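Local structure of outer membrane protein (Bartonella henselae, 2FI9) at residues A[13-18]-A[108-113]; A[34-39]-A[123-128]; A[61-66]-A[92-97]; A[71-76]-A[99-104]. The protein is of unknown function but folds into a small alpha/beta domain of the DUF498/DUF598 family. All blocks are in the same frame, centred on the assembly; numbering follows the deposited sequence.

Contact 1: A[13-18]-A[108-113]; sequences PGRAPI and RTFNVL
The loop 13-18 runs past one flank of helix 103-115 and comes nearest at Pro-17 and Asn-111, whose CA atoms lie 5.2 Å apart. Here the amide of Asn-111 bonds to the backbone of Ile-18. Its OD1 accepts from Ile-18 N at 2.9 Å, while its ND2 donates to Ile-18 O, also at 2.9 Å and nearly straight, with an N-H...O angle of 174°. That oxygen lies in the amide plane of Asn-111. The side chain reaches this position because CG stands anti to the carbonyl carbon (chi1 -73°), and OD1 also rests 3.4 Å from Pro-17 CA. Next to these bonds, the Phe-110 ring turns its edge to the loop: CE2 meets Ala-16 O at 3.4 Å and CZ meets Arg-15 CG at 4.0 Å, both near the ring plane, while Ile-18 CG1 comes in obliquely. The guanidinium of Arg-15 goes on to bond through NH1 to Val-120 O. Two bonds from one amide to the N and O of a single residue fix the rotation of the Asn-111 carboxamide and distinguish its oxygen from its nitrogen.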
loop_
_atom_site.group_PDB
_atom_site.type_symbol
_atom_site.label_atom_id
_atom_site.label_comp_id
_atom_site.label_asym_id
_atom_site.label_seq_id
_atom_site.Cartn_x
_atom_site.Cartn_y
_atom_site.Cartn_z
ATOM N N PRO A 13 10.133 5.208 -9.850
ATOM C CA PRO A 13 10.829 3.924 -9.809
ATOM C C PRO A 13 11.355 3.471 -8.436
ATOM O O PRO A 13 12.265 2.641 -8.374
ATOM C CB PRO A 13 12.013 4.161 -10.761
ATOM C CG PRO A 13 12.347 5.588 -10.540
ATOM C CD PRO A 13 11.055 6.307 -10.183
ATOM N N GLY A 14 10.813 4.021 -7.355
ATOM C CA GLY A 14 11.160 3.587 -6.006
ATOM C C GLY A 14 10.106 4.092 -5.035
ATOM O O GLY A 14 9.136 4.725 -5.451
ATOM N N ARG A 15 10.294 3.834 -3.749
ATOM C CA ARG A 15 9.387 4.379 -2.730
ATOM C C ARG A 15 9.722 5.838 -2.440
ATOM O O ARG A 15 10.873 6.238 -2.546
ATOM C CB ARG A 15 9.497 3.572 -1.447
ATOM C CG ARG A 15 8.874 2.195 -1.555
ATOM C CD ARG A 15 9.358 1.280 -0.459
ATOM N NE ARG A 15 10.795 1.011 -0.569
ATOM C CZ ARG A 15 11.478 0.284 0.307
ATOM N NH1 ARG A 15 10.860 -0.251 1.365
ATOM N NH2 ARG A 15 12.776 0.084 0.124
ATOM N N ALA A 16 8.715 6.617 -2.061
ATOM C CA ALA A 16 8.894 8.015 -1.646
ATOM C C ALA A 16 7.875 8.289 -0.552
ATOM O O ALA A 16 6.850 7.629 -0.510
ATOM C CB ALA A 16 8.649 8.953 -2.824
ATOM N N PRO A 17 8.133 9.273 0.329
ATOM C CA PRO A 17 7.027 9.601 1.244
ATOM C C PRO A 17 5.782 10.014 0.457
ATOM O O PRO A 17 5.899 10.618 -0.619
ATOM C CB PRO A 17 7.556 10.792 2.053
ATOM C CG PRO A 17 9.035 10.809 1.833
ATOM C CD PRO A 17 9.345 10.062 0.575
ATOM N N ILE A 18 4.612 9.670 0.981
ATOM C CA ILE A 18 3.349 10.106 0.400
ATOM C C ILE A 18 2.986 11.418 1.097
ATOM O O ILE A 18 2.683 11.429 2.300
ATOM C CB ILE A 18 2.232 9.034 0.574
ATOM C CG1 ILE A 18 2.636 7.687 -0.038
ATOM C CG2 ILE A 18 0.890 9.519 0.002
ATOM C CD1 ILE A 18 3.228 7.738 -1.429
ATOM N N ARG A 108 0.486 7.633 6.987
ATOM C CA ARG A 108 1.315 8.202 8.042
ATOM C C ARG A 108 2.305 7.181 8.564
ATOM O O ARG A 108 3.464 7.517 8.793
ATOM C CB ARG A 108 0.451 8.735 9.181
ATOM C CG ARG A 108 -0.307 9.996 8.808
ATOM C CD ARG A 108 -1.090 10.545 9.988
ATOM N NE ARG A 108 -2.200 9.674 10.394
ATOM C CZ ARG A 108 -3.453 9.783 9.947
ATOM N NH1 ARG A 108 -3.773 10.716 9.055
ATOM N NH2 ARG A 108 -4.385 8.956 10.393
ATOM N N THR A 109 1.849 5.934 8.688
ATOM C CA THR A 109 2.667 4.819 9.162
ATOM C C THR A 109 3.706 4.419 8.126
ATOM O O THR A 109 4.860 4.175 8.480
ATOM C CB THR A 109 1.817 3.563 9.528
ATOM O OG1 THR A 109 0.804 3.910 10.479
ATOM C CG2 THR A 109 2.687 2.484 10.132
ATOM N N PHE A 110 3.293 4.329 6.858
ATOM C CA PHE A 110 4.239 4.101 5.758
ATOM C C PHE A 110 5.382 5.118 5.759
ATOM O O PHE A 110 6.550 4.743 5.651
ATOM C CB PHE A 110 3.541 4.139 4.399
ATOM C CG PHE A 110 4.486 3.994 3.233
ATOM C CD1 PHE A 110 5.038 2.751 2.922
ATOM C CD2 PHE A 110 4.859 5.108 2.464
ATOM C CE1 PHE A 110 5.920 2.603 1.854
ATOM C CE2 PHE A 110 5.761 4.966 1.370
ATOM C CZ PHE A 110 6.290 3.719 1.068
ATOM N N ASN A 111 5.041 6.401 5.867
ATOM C CA ASN A 111 6.047 7.459 5.836
ATOM C C ASN A 111 7.071 7.275 6.943
ATOM O O ASN A 111 8.276 7.386 6.700
ATOM C CB ASN A 111 5.390 8.841 5.926
ATOM C CG ASN A 111 4.692 9.238 4.638
ATOM O OD1 ASN A 111 4.843 8.584 3.606
ATOM N ND2 ASN A 111 3.945 10.332 4.685
ATOM N N VAL A 112 6.581 6.964 8.146
ATOM C CA VAL A 112 7.436 6.822 9.315
ATOM C C VAL A 112 8.381 5.633 9.133
ATOM O O VAL A 112 9.602 5.776 9.286
ATOM C CB VAL A 112 6.595 6.694 10.619
ATOM C CG1 VAL A 112 7.426 6.084 11.745
ATOM C CG2 VAL A 112 6.047 8.068 11.034
ATOM N N LEU A 113 7.828 4.481 8.766
ATOM C CA LEU A 113 8.628 3.279 8.564
ATOM C C LEU A 113 9.609 3.411 7.399
ATOM O O LEU A 113 10.740 2.899 7.462
ATOM C CB LEU A 113 7.731 2.058 8.358
ATOM C CG LEU A 113 6.861 1.629 9.541
ATOM C CD1 LEU A 113 5.956 0.517 9.086
ATOM C CD2 LEU A 113 7.728 1.166 10.703
#

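Contact 2: A[34-39]-A[123-128]; sequences RGSIIC and LLFAVE
Ser-36 turns its hydroxyl anti to its own carbonyl carbon (chi1 -62°), which carries OG across to the backbone of Ala-126, and Leu-123, with CG anti to the backbone N (chi1 175°), leans its CD1 back over Ile-38. These groups flank an antiparallel ladder within the mixed five-stranded sheet, where strand 36-40 sits between 43-47 and 120-124. Ile-37 and Leu-124 form the hydrogen-bonded pair: Leu-124 N gives to Ile-37 O at 2.7 Å, and Ile-37 N returns a bond of 3.0 Å to Leu-124 O. Ile-38 and Leu-123 make the adjoining non-hydrogen-bonded pair.

Side chains alternate between the two faces. On one, CD1 of Ile-37 meets CD1 of Leu-124 at 4.0 Å, and the same leucine methyl touches Cys-39 SG; Phe-26 and Ala-106 close over this side. On the other, Ile-38 CD1 rests against Leu-123 CD1 near Tyr-45 and Ile-47. Beside the ladder a side chain also bonds to the partner backbone. Gly-35 has a positive phi, at which a CB would crowd the carbonyl oxygen of Arg-34, and its own carbonyl oxygen lies against Ala-126 CB. Ser-36 OG, which also lies obliquely to the Phe-125 ring at 3.4 Å from CD1, accepts the N-H of Ala-126 at 3.1 Å with an angle of 167°.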
loop_
_atom_site.group_PDB
_atom_site.type_symbol
_atom_site.label_atom_id
_atom_site.label_comp_id
_atom_site.label_asym_id
_atom_site.label_seq_id
_atom_site.Cartn_x
_atom_site.Cartn_y
_atom_site.Cartn_z
ATOM N N ARG A 34 -4.170 10.256 -9.604
ATOM C CA ARG A 34 -5.573 9.966 -9.330
ATOM C C ARG A 34 -5.793 8.438 -9.317
ATOM O O ARG A 34 -5.509 7.737 -10.304
ATOM C CB ARG A 34 -6.482 10.651 -10.360
ATOM C CG ARG A 34 -6.034 10.527 -11.860
ATOM C CD ARG A 34 -4.654 11.163 -12.180
ATOM N NE ARG A 34 -3.739 10.168 -12.757
ATOM C CZ ARG A 34 -2.421 10.324 -12.903
ATOM N NH1 ARG A 34 -1.820 11.451 -12.522
ATOM N NH2 ARG A 34 -1.694 9.347 -13.443
ATOM N N GLY A 35 -6.273 7.930 -8.193
ATOM C CA GLY A 35 -6.493 6.498 -8.047
ATOM C C GLY A 35 -5.706 5.870 -6.911
ATOM O O GLY A 35 -4.898 6.533 -6.236
ATOM N N SER A 36 -5.967 4.584 -6.687
ATOM C CA SER A 36 -5.299 3.833 -5.643
ATOM C C SER A 36 -3.875 3.481 -6.077
ATOM O O SER A 36 -3.581 3.404 -7.281
ATOM C CB SER A 36 -6.087 2.565 -5.342
ATOM O OG SER A 36 -7.396 2.891 -4.867
ATOM N N ILE A 37 -2.990 3.283 -5.106
ATOM C CA ILE A 37 -1.582 3.016 -5.421
ATOM C C ILE A 37 -1.021 1.888 -4.578
ATOM O O ILE A 37 -1.505 1.599 -3.472
ATOM C CB ILE A 37 -0.673 4.282 -5.269
ATOM C CG1 ILE A 37 -0.756 4.868 -3.852
ATOM C CG2 ILE A 37 -1.034 5.313 -6.315
ATOM C CD1 ILE A 37 0.329 5.907 -3.553
ATOM N N ILE A 38 -0.013 1.238 -5.124
ATOM C CA ILE A 38 0.802 0.318 -4.367
ATOM C C ILE A 38 2.255 0.858 -4.375
ATOM O O ILE A 38 2.728 1.341 -5.391
ATOM C CB ILE A 38 0.674 -1.107 -4.934
ATOM C CG1 ILE A 38 1.060 -2.138 -3.883
ATOM C CG2 ILE A 38 1.471 -1.295 -6.224
ATOM C CD1 ILE A 38 0.550 -3.516 -4.229
ATOM N N CYS A 39 2.915 0.816 -3.224
ATOM C CA CYS A 39 4.234 1.387 -3.046
ATOM C C CYS A 39 5.132 0.264 -2.606
ATOM O O CYS A 39 4.982 -0.264 -1.507
ATOM C CB CYS A 39 4.207 2.458 -1.952
ATOM S SG CYS A 39 2.967 3.738 -2.189
ATOM N N LEU A 123 -0.256 -0.710 0.300
ATOM C CA LEU A 123 -1.306 -0.739 -0.685
ATOM C C LEU A 123 -2.321 0.264 -0.198
ATOM O O LEU A 123 -2.835 0.125 0.905
ATOM C CB LEU A 123 -1.934 -2.133 -0.744
ATOM C CG LEU A 123 -3.146 -2.310 -1.661
ATOM C CD1 LEU A 123 -2.866 -1.857 -3.069
ATOM C CD2 LEU A 123 -3.611 -3.784 -1.680
ATOM N N LEU A 124 -2.615 1.278 -1.001
ATOM C CA LEU A 124 -3.420 2.385 -0.493
ATOM C C LEU A 124 -4.655 2.641 -1.346
ATOM O O LEU A 124 -4.528 3.091 -2.483
ATOM C CB LEU A 124 -2.562 3.653 -0.389
ATOM C CG LEU A 124 -1.249 3.537 0.400
ATOM C CD1 LEU A 124 -0.330 4.718 0.169
ATOM C CD2 LEU A 124 -1.495 3.392 1.901
ATOM N N PHE A 125 -5.839 2.366 -0.794
ATOM C CA PHE A 125 -7.081 2.728 -1.464
ATOM C C PHE A 125 -7.276 4.222 -1.369
ATOM O O PHE A 125 -7.271 4.778 -0.284
ATOM C CB PHE A 125 -8.264 2.023 -0.840
ATOM C CG PHE A 125 -9.578 2.302 -1.526
ATOM C CD1 PHE A 125 -9.861 1.746 -2.771
ATOM C CD2 PHE A 125 -10.551 3.083 -0.904
ATOM C CE1 PHE A 125 -11.076 1.984 -3.395
ATOM C CE2 PHE A 125 -11.795 3.308 -1.521
ATOM C CZ PHE A 125 -12.051 2.764 -2.764
ATOM N N ALA A 126 -7.457 4.861 -2.517
ATOM C CA ALA A 126 -7.585 6.314 -2.578
ATOM C C ALA A 126 -8.944 6.716 -2.055
ATOM O O ALA A 126 -9.957 6.230 -2.535
ATOM C CB ALA A 126 -7.432 6.782 -3.992
ATOM N N VAL A 127 -8.949 7.611 -1.078
ATOM C CA VAL A 127 -10.182 8.117 -0.474
ATOM C C VAL A 127 -10.498 9.522 -0.966
ATOM O O VAL A 127 -9.612 10.255 -1.427
ATOM C CB VAL A 127 -10.113 8.157 1.092
ATOM C CG1 VAL A 127 -10.101 6.763 1.679
ATOM C CG2 VAL A 127 -8.900 8.928 1.568
ATOM N N GLU A 128 -11.774 9.895 -0.854
ATOM C CA GLU A 128 -12.187 11.279 -1.084
ATOM C C GLU A 128 -11.563 12.163 -0.004
ATOM O O GLU A 128 -11.142 13.279 -0.278
ATOM C CB GLU A 128 -13.709 11.410 -1.047
ATOM C CG GLU A 128 -14.421 10.775 -2.211
ATOM C CD GLU A 128 -14.167 11.499 -3.516
ATOM O OE1 GLU A 128 -14.156 10.819 -4.565
ATOM O OE2 GLU A 128 -13.968 12.739 -3.502
ATOM O OXT GLU A 128 -11.462 11.753 1.171
#

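Contact 3: A[61-66]-A[92-97]; sequences RVLEES and WEKRIS
Two helix ends meet here, and the second is closed by a Schellman motif: Arg-95, at positive phi, is its C-prime residue, with Ile-96 N bonded to Leu-91 O and Arg-95 N to Trp-92 O. The turn reverses the chain out of helix 85-93 and sets Lys-94 and Ile-96 against the end of helix 60-64. No hydrogen bond crosses between the segments 61-66 and 92-97; the contact is made largely by aliphatic carbon, with Ser-66 OG also taking part. Ile-96, with CG1 anti to its carbonyl carbon (chi1 -60°), extends CD1 into the angle between Val-62 CG1, 3.7 Å away, and Ser-66 CB, 3.6 Å away. This methyl lies on the buried side, where Val-62 and Ile-96 both pack on Leu-72 and Ile-69. Farther out, the chain of Lys-94 bends at chi2 (-72°) and passes its methylenes across Leu-63 and Ser-66. Its CG meets Leu-63 CD2 at 3.8 Å, the two side chains crossing at about a right angle, while Leu-63 also rests on Leu-90 and Leu-91. The lysine thus adds hydrocarbon to the partly exposed side of the contact. Ser-66 OG turns back to the end of helix 60-64 in a weak hydrogen bond to Leu-63 O, and approaches Lys-94 CD to 3.4 Å.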
loop_
_atom_site.group_PDB
_atom_site.type_symbol
_atom_site.label_atom_id
_atom_site.label_comp_id
_atom_site.label_asym_id
_atom_site.label_seq_id
_atom_site.Cartn_x
_atom_site.Cartn_y
_atom_site.Cartn_z
ATOM N N ARG A 61 1.880 -7.689 -7.017
ATOM C CA ARG A 61 3.225 -7.109 -7.100
ATOM C C ARG A 61 3.988 -7.231 -5.781
ATOM O O ARG A 61 5.228 -7.388 -5.779
ATOM C CB ARG A 61 3.176 -5.651 -7.544
ATOM C CG ARG A 61 3.083 -5.462 -9.042
ATOM C CD ARG A 61 3.207 -3.977 -9.381
ATOM N NE ARG A 61 3.069 -3.705 -10.810
ATOM C CZ ARG A 61 4.061 -3.777 -11.701
ATOM N NH1 ARG A 61 5.293 -4.129 -11.335
ATOM N NH2 ARG A 61 3.827 -3.487 -12.975
ATOM N N VAL A 62 3.245 -7.147 -4.672
ATOM C CA VAL A 62 3.812 -7.327 -3.343
ATOM C C VAL A 62 4.327 -8.753 -3.191
ATOM O O VAL A 62 5.464 -8.963 -2.768
ATOM C CB VAL A 62 2.789 -7.010 -2.234
ATOM C CG1 VAL A 62 3.314 -7.419 -0.862
ATOM C CG2 VAL A 62 2.475 -5.553 -2.238
ATOM N N LEU A 63 3.501 -9.729 -3.552
ATOM C CA LEU A 63 3.901 -11.120 -3.439
ATOM C C LEU A 63 5.163 -11.357 -4.283
ATOM O O LEU A 63 6.113 -12.011 -3.845
ATOM C CB LEU A 63 2.753 -12.046 -3.871
ATOM C CG LEU A 63 1.498 -11.954 -2.971
ATOM C CD1 LEU A 63 0.373 -12.810 -3.527
ATOM C CD2 LEU A 63 1.788 -12.359 -1.520
ATOM N N GLU A 64 5.168 -10.806 -5.487
ATOM C CA GLU A 64 6.262 -11.028 -6.429
ATOM C C GLU A 64 7.593 -10.426 -5.956
ATOM O O GLU A 64 8.666 -10.903 -6.329
ATOM C CB GLU A 64 5.876 -10.472 -7.806
ATOM C CG GLU A 64 4.743 -11.269 -8.501
ATOM C CD GLU A 64 4.072 -10.491 -9.647
ATOM O OE1 GLU A 64 4.664 -9.494 -10.119
ATOM O OE2 GLU A 64 2.970 -10.883 -10.096
ATOM N N GLU A 65 7.515 -9.375 -5.141
ATOM C CA GLU A 65 8.705 -8.700 -4.627
ATOM C C GLU A 65 8.919 -9.005 -3.143
ATOM O O GLU A 65 9.586 -8.243 -2.434
ATOM C CB GLU A 65 8.578 -7.192 -4.835
ATOM C CG GLU A 65 8.531 -6.788 -6.281
ATOM C CD GLU A 65 8.741 -5.290 -6.495
ATOM O OE1 GLU A 65 9.294 -4.584 -5.607
ATOM O OE2 GLU A 65 8.341 -4.823 -7.575
ATOM N N SER A 66 8.398 -10.141 -2.692
ATOM C CA SER A 66 8.354 -10.455 -1.256
ATOM C C SER A 66 9.750 -10.622 -0.649
ATOM O O SER A 66 9.934 -10.421 0.544
ATOM C CB SER A 66 7.503 -11.692 -0.999
ATOM O OG SER A 66 8.059 -12.837 -1.624
ATOM N N TRP A 92 1.037 -14.624 4.339
ATOM C CA TRP A 92 1.697 -15.511 5.286
ATOM C C TRP A 92 2.702 -16.439 4.605
ATOM O O TRP A 92 3.800 -16.636 5.118
ATOM C CB TRP A 92 0.643 -16.324 6.068
ATOM C CG TRP A 92 1.218 -17.262 7.090
ATOM C CD1 TRP A 92 1.377 -17.020 8.423
ATOM C CD2 TRP A 92 1.696 -18.594 6.863
ATOM N NE1 TRP A 92 1.927 -18.112 9.041
ATOM C CE2 TRP A 92 2.136 -19.094 8.107
ATOM C CE3 TRP A 92 1.789 -19.417 5.728
ATOM C CZ2 TRP A 92 2.662 -20.379 8.254
ATOM C CZ3 TRP A 92 2.327 -20.695 5.867
ATOM C CH2 TRP A 92 2.749 -21.168 7.128
ATOM N N GLU A 93 2.321 -17.001 3.455
ATOM C CA GLU A 93 3.185 -17.909 2.687
ATOM C C GLU A 93 4.485 -17.248 2.246
ATOM O O GLU A 93 5.469 -17.921 1.998
ATOM C CB GLU A 93 2.479 -18.388 1.424
ATOM C CG GLU A 93 1.275 -19.263 1.639
ATOM C CD GLU A 93 0.583 -19.631 0.329
ATOM O OE1 GLU A 93 0.958 -19.103 -0.744
ATOM O OE2 GLU A 93 -0.346 -20.456 0.372
ATOM N N LYS A 94 4.465 -15.924 2.121
ATOM C CA LYS A 94 5.639 -15.177 1.657
ATOM C C LYS A 94 6.332 -14.482 2.825
ATOM O O LYS A 94 7.224 -13.659 2.616
ATOM C CB LYS A 94 5.223 -14.150 0.607
ATOM C CG LYS A 94 4.678 -14.738 -0.689
ATOM C CD LYS A 94 5.769 -15.365 -1.514
ATOM C CE LYS A 94 5.232 -15.893 -2.811
ATOM N NZ LYS A 94 6.280 -16.702 -3.469
ATOM N N ARG A 95 5.906 -14.818 4.047
ATOM C CA ARG A 95 6.457 -14.266 5.285
ATOM C C ARG A 95 6.418 -12.738 5.301
ATOM O O ARG A 95 7.363 -12.094 5.762
ATOM C CB ARG A 95 7.903 -14.739 5.524
ATOM C CG ARG A 95 8.160 -16.238 5.325
ATOM C CD ARG A 95 7.493 -17.049 6.379
ATOM N NE ARG A 95 7.416 -18.468 6.025
ATOM C CZ ARG A 95 6.432 -19.281 6.411
ATOM N NH1 ARG A 95 5.429 -18.810 7.147
ATOM N NH2 ARG A 95 6.445 -20.561 6.050
ATOM N N ILE A 96 5.350 -12.164 4.767
ATOM C CA ILE A 96 5.145 -10.733 4.869
ATOM C C ILE A 96 4.190 -10.459 6.015
ATOM O O ILE A 96 3.067 -10.972 6.032
ATOM C CB ILE A 96 4.588 -10.140 3.565
ATOM C CG1 ILE A 96 5.573 -10.386 2.405
ATOM C CG2 ILE A 96 4.288 -8.637 3.729
ATOM C CD1 ILE A 96 4.978 -10.094 1.071
ATOM N N SER A 97 4.646 -9.675 6.981
ATOM C CA SER A 97 3.788 -9.290 8.080
ATOM C C SER A 97 2.938 -8.099 7.607
ATOM O O SER A 97 3.453 -7.159 6.984
ATOM C CB SER A 97 4.603 -9.040 9.365
ATOM O OG SER A 97 4.952 -7.682 9.545
#

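Contact 4: A[71-76]-A[99-104]; sequences VLLIGT and DTMSTG
Strands 71-75 and 97-101 lie side by side at the edge of the mixed sheet, and from Leu-72 to Thr-76 their backbones are joined by four hydrogen bonds. Asp-99 N gives to Leu-72 O at 3.1 Å, and Asp-99 O takes the N-H of Ile-74 at 2.9 Å. Met-101 then flanks Gly-75, its N bonding to Ile-74 O and its O receiving Thr-76 N at 2.9 Å. Two CA-H...O contacts add to this pairing, from Thr-100 to Ile-74 O and from Gly-75 to Met-101 O. The strands point the same way, 28° apart, as they must in a beta-alpha-beta unit, whose connecting helix 85-93 carries the chain from one to the other. On the face shared by Leu-73 and Met-101, Met-101 CG sits between the backbone N and the carbonyl carbon (chi1 51°) and the chain bends again at chi3, which swings CE back to Leu-73 CD2 at 3.9 Å, where Met-101 also touches Ala-106 and Thr-109 of helix 103-115. On the reverse face Thr-76 CG2 comes obliquely to Thr-100 CB, and Thr-100 CG2 rests against Ile-74 CB. The hydroxyls of these threonines look elsewhere, Thr-100 OG1 to Leu-81 O and Thr-76 OG1 to Glu-79 O and Leu-81 N. At the exit Ser-102 is the N-cap of helix 103-115, its OG taking the N-H of Ala-105. Gly-75 lies against the start of the helix, its CA 3.8 Å from that of Thr-103, whose OG1 bonds to Gly-77 N and probably to Phe-125 O.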
loop_
_atom_site.group_PDB
_atom_site.type_symbol
_atom_site.label_atom_id
_atom_site.label_comp_id
_atom_site.label_asym_id
_atom_site.label_seq_id
_atom_site.Cartn_x
_atom_site.Cartn_y
_atom_site.Cartn_z
ATOM N N VAL A 71 7.155 -5.970 5.625
ATOM C CA VAL A 71 5.866 -5.500 6.167
ATOM C C VAL A 71 5.037 -4.779 5.101
ATOM O O VAL A 71 5.563 -3.951 4.343
ATOM C CB VAL A 71 6.037 -4.635 7.474
ATOM C CG1 VAL A 71 6.944 -3.467 7.259
ATOM C CG2 VAL A 71 4.677 -4.151 8.030
ATOM N N LEU A 72 3.763 -5.162 5.013
ATOM C CA LEU A 72 2.816 -4.509 4.139
ATOM C C LEU A 72 1.719 -3.793 4.942
ATOM O O LEU A 72 0.999 -4.422 5.752
ATOM C CB LEU A 72 2.185 -5.523 3.176
ATOM C CG LEU A 72 1.101 -4.926 2.268
ATOM C CD1 LEU A 72 1.671 -3.896 1.282
ATOM C CD2 LEU A 72 0.381 -6.035 1.539
ATOM N N LEU A 73 1.591 -2.487 4.720
ATOM C CA LEU A 73 0.504 -1.723 5.317
ATOM C C LEU A 73 -0.594 -1.658 4.278
ATOM O O LEU A 73 -0.316 -1.429 3.097
ATOM C CB LEU A 73 0.968 -0.315 5.692
ATOM C CG LEU A 73 2.240 -0.292 6.547
ATOM C CD1 LEU A 73 2.794 1.113 6.668
ATOM C CD2 LEU A 73 1.950 -0.892 7.926
ATOM N N ILE A 74 -1.832 -1.904 4.703
ATOM C CA ILE A 74 -2.959 -1.853 3.806
ATOM C C ILE A 74 -3.937 -0.781 4.263
ATOM O O ILE A 74 -4.546 -0.871 5.351
ATOM C CB ILE A 74 -3.641 -3.237 3.699
ATOM C CG1 ILE A 74 -2.609 -4.263 3.212
ATOM C CG2 ILE A 74 -4.831 -3.174 2.736
ATOM C CD1 ILE A 74 -2.988 -5.701 3.471
ATOM N N GLY A 75 -4.065 0.252 3.438
ATOM C CA GLY A 75 -4.980 1.362 3.714
ATOM C C GLY A 75 -6.291 1.015 3.052
ATOM O O GLY A 75 -6.361 0.957 1.812
ATOM N N THR A 76 -7.316 0.766 3.881
ATOM C CA THR A 76 -8.620 0.275 3.413
ATOM C C THR A 76 -9.697 1.359 3.327
ATOM O O THR A 76 -10.899 1.099 3.598
ATOM C CB THR A 76 -9.153 -0.890 4.290
ATOM O OG1 THR A 76 -9.247 -0.471 5.659
ATOM C CG2 THR A 76 -8.252 -2.111 4.191
ATOM N N ASP A 99 -0.898 -5.565 7.927
ATOM C CA ASP A 99 -1.979 -5.088 8.748
ATOM C C ASP A 99 -2.799 -4.052 8.009
ATOM O O ASP A 99 -2.298 -3.367 7.126
ATOM C CB ASP A 99 -1.457 -4.540 10.057
ATOM C CG ASP A 99 -2.484 -4.617 11.159
ATOM O OD1 ASP A 99 -3.548 -5.300 10.999
ATOM O OD2 ASP A 99 -2.230 -3.983 12.201
ATOM N N THR A 100 -4.073 -3.960 8.371
ATOM C CA THR A 100 -4.963 -3.000 7.764
ATOM C C THR A 100 -5.225 -1.855 8.744
ATOM O O THR A 100 -5.092 -2.015 9.958
ATOM C CB THR A 100 -6.291 -3.669 7.382
ATOM O OG1 THR A 100 -6.891 -4.174 8.568
ATOM C CG2 THR A 100 -6.058 -4.860 6.408
ATOM N N MET A 101 -5.638 -0.720 8.195
ATOM C CA MET A 101 -5.955 0.535 8.944
ATOM C C MET A 101 -6.523 1.453 7.854
ATOM O O MET A 101 -6.410 1.142 6.652
ATOM C CB MET A 101 -4.664 1.166 9.537
ATOM C CG MET A 101 -3.487 1.347 8.511
ATOM S SD MET A 101 -1.762 1.410 9.126
ATOM C CE MET A 101 -1.519 -0.320 9.566
ATOM N N SER A 102 -7.137 2.556 8.245
ATOM C CA SER A 102 -7.599 3.536 7.271
ATOM C C SER A 102 -6.475 3.986 6.330
ATOM O O SER A 102 -5.267 3.839 6.638
ATOM C CB SER A 102 -8.165 4.753 7.998
ATOM O OG SER A 102 -7.100 5.457 8.611
ATOM N N THR A 103 -6.851 4.521 5.170
ATOM C CA THR A 103 -5.857 5.009 4.209
ATOM C C THR A 103 -4.992 6.102 4.840
ATOM O O THR A 103 -3.777 6.103 4.664
ATOM C CB THR A 103 -6.507 5.450 2.885
ATOM O OG1 THR A 103 -6.958 4.284 2.196
ATOM C CG2 THR A 103 -5.493 6.217 1.951
ATOM N N GLY A 104 -5.611 6.994 5.609
ATOM C CA GLY A 104 -4.865 8.075 6.291
ATOM C C GLY A 104 -3.788 7.521 7.215
ATOM O O GLY A 104 -2.633 7.920 7.147
#

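How the contacts relate
From the N terminus, the loop 13-18 is held by helix 103-115 in contact 1, closing a span that takes in contacts 3 and 4 entirely. Contact 2 begins within that span but ends beyond it, at the C-terminal strand, so contacts 1 and 2 cross; it too encloses contacts 3 and 4. These last two alternate, since strand 71-75 falls between the segments of contact 3. Contacts 2 and 4 share the mixed sheet, where a probable hydrogen bond between Leu-123 O and Gly-75 N joins neighbouring strands. Contact 1 covers one face through Phe-110, which reaches both Cys-39 and Leu-73. On the other, Val-62 of contact 3 packs against Ile-38 and Leu-72.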